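Local coordinates for protein exodeoxyribonuclease III (Neisseria meningitidis, PDB 2JC4) that probably acts as a divalent-metal-dependent DNA repair nuclease, removing nucleotides from the 3' ends of double-stranded DNA, at residues D153-D158 and S187-H192. Sequence-based numbering, arbitrary orientation.
Sequences DADCYD and SLRQVH
D155 and R189 reach for each other across backbones that stay well apart, their CA atoms 10.8 Å from each other where a 3-10 turn at 153-155 faces the short helix 187-191. Both belong to the DNase I-like fold of the AP/ExoA family: the turn sits in the long loop between strand 141-144 and helix 170-180, and the helix directly follows edge strand 185-186 of one of the two sheets. What joins them is a one-armed salt bridge with a water beside it. R189 NH2 donates to D155 OD1 at 3.0 Å, on the syn side of that oxygen but tilted out of both the carboxylate and guanidinium planes, and somewhat bent, with an N-H...O angle of 148°. Carboxylate and guanidinium lie nearly coplanar, 24° apart, yet NE does not bond directly to the carboxylate. A water takes that place, accepting from R189 NE and donating to D155 OD2, which closes a ring of bonds. The arginine chain is bent at chi2 (-62°) and extended at chi3, which carries the guanidinium across from the helix. D155 is buried, and its negative charge is probably balanced by two arginines: OD1 also forms a salt bridge to R215, while OD2 accepts from A152 N. G195 O takes a further bond from R189 NH2. A154 adds a van der Waals contact, its CB 3.8 Å from R189 NH2 and oblique to the guanidinium. On the helix side, the rotation of the group is further fixed by the chain's own exit: R189 NH1 donates in the guanidinium plane to H192 O at 2.9 Å, the carbonyl of the first residue to leave helical geometry.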
# COMPACT_ATOMS: atom_id res chain seq x y z
N ASP A 153 -17.94 -2.75 -6.06
CA ASP A 153 -18.27 -1.63 -6.98
C ASP A 153 -18.32 -0.23 -6.35
O ASP A 153 -18.10 0.76 -7.03
CB ASP A 153 -19.54 -1.94 -7.80
CG ASP A 153 -19.26 -2.82 -9.03
OD1 ASP A 153 -18.09 -2.96 -9.48
OD2 ASP A 153 -20.24 -3.33 -9.56
N ALA A 154 -18.55 -0.14 -5.05
CA ALA A 154 -18.43 1.17 -4.37
C ALA A 154 -17.01 1.77 -4.47
O ALA A 154 -16.82 2.97 -4.22
CB ALA A 154 -18.86 1.04 -2.91
N ASP A 155 -16.04 0.94 -4.85
CA ASP A 155 -14.61 1.30 -4.95
C ASP A 155 -14.17 1.64 -6.37
O ASP A 155 -13.01 1.92 -6.61
CB ASP A 155 -13.76 0.12 -4.42
CG ASP A 155 -14.15 -0.25 -3.00
OD1 ASP A 155 -14.35 0.69 -2.19
OD2 ASP A 155 -14.26 -1.44 -2.67
N CYS A 156 -15.09 1.55 -7.34
CA CYS A 156 -14.80 1.92 -8.74
C CYS A 156 -15.85 2.95 -9.20
O CYS A 156 -17.03 2.61 -9.24
CB CYS A 156 -14.86 0.67 -9.63
SG CYS A 156 -13.73 -0.68 -9.17
N TYR A 157 -15.44 4.19 -9.50
CA TYR A 157 -16.39 5.26 -9.92
C TYR A 157 -17.08 4.77 -11.19
O TYR A 157 -16.47 4.09 -12.02
CB TYR A 157 -15.72 6.64 -10.14
CG TYR A 157 -14.97 6.72 -11.42
CD1 TYR A 157 -15.61 7.12 -12.60
CD2 TYR A 157 -13.63 6.31 -11.49
CE1 TYR A 157 -14.94 7.15 -13.80
CE2 TYR A 157 -12.95 6.33 -12.68
CZ TYR A 157 -13.61 6.76 -13.84
OH TYR A 157 -12.93 6.77 -15.04
N ASP A 158 -18.34 5.10 -11.38
CA ASP A 158 -19.02 4.61 -12.61
C ASP A 158 -18.72 3.09 -12.86
O ASP A 158 -18.09 2.73 -13.85
CB ASP A 158 -18.62 5.51 -13.82
CG ASP A 158 -19.11 7.00 -13.68
OD1 ASP A 158 -20.14 7.29 -13.01
OD2 ASP A 158 -18.47 7.90 -14.27
N SER A 187 -9.44 -2.70 6.86
CA SER A 187 -9.66 -1.73 7.95
C SER A 187 -10.60 -0.58 7.59
O SER A 187 -11.48 -0.22 8.39
CB SER A 187 -8.36 -1.20 8.53
OG SER A 187 -7.68 -0.33 7.65
N LEU A 188 -10.42 0.00 6.41
CA LEU A 188 -11.25 1.16 6.04
C LEU A 188 -12.75 0.79 6.09
O LEU A 188 -13.58 1.59 6.56
CB LEU A 188 -10.86 1.66 4.64
CG LEU A 188 -11.52 2.98 4.21
CD1 LEU A 188 -10.54 3.88 3.41
CD2 LEU A 188 -12.80 2.71 3.46
N ARG A 189 -13.11 -0.41 5.64
CA ARG A 189 -14.52 -0.82 5.62
C ARG A 189 -15.06 -1.25 6.99
O ARG A 189 -16.28 -1.24 7.23
CB ARG A 189 -14.79 -1.90 4.55
CG ARG A 189 -14.76 -1.40 3.10
CD ARG A 189 -15.85 -0.37 2.88
NE ARG A 189 -15.86 0.14 1.51
CZ ARG A 189 -16.31 1.34 1.15
NH1 ARG A 189 -16.75 2.18 2.09
NH2 ARG A 189 -16.28 1.73 -0.14
N GLN A 190 -14.17 -1.61 7.91
CA GLN A 190 -14.62 -1.79 9.29
C GLN A 190 -15.13 -0.44 9.87
O GLN A 190 -16.20 -0.39 10.45
CB GLN A 190 -13.51 -2.36 10.18
CG GLN A 190 -13.89 -2.32 11.68
CD GLN A 190 -12.94 -3.11 12.54
OE1 GLN A 190 -12.53 -4.22 12.18
NE2 GLN A 190 -12.58 -2.56 13.71
N VAL A 191 -14.36 0.63 9.68
CA VAL A 191 -14.68 1.98 10.17
C VAL A 191 -15.80 2.67 9.36
O VAL A 191 -16.65 3.39 9.92
CB VAL A 191 -13.40 2.91 10.22
CG1 VAL A 191 -13.73 4.34 10.63
CG2 VAL A 191 -12.35 2.35 11.17
N HIS A 192 -15.76 2.48 8.04
CA HIS A 192 -16.60 3.21 7.10
C HIS A 192 -17.22 2.19 6.14
O HIS A 192 -16.80 2.09 4.98
CB HIS A 192 -15.77 4.18 6.27
CG HIS A 192 -15.00 5.18 7.07
ND1 HIS A 192 -15.61 6.17 7.81
CD2 HIS A 192 -13.67 5.39 7.19
CE1 HIS A 192 -14.69 6.93 8.37
NE2 HIS A 192 -13.50 6.49 8.00
O HOH W 1 -15.88 -1.86 -0.46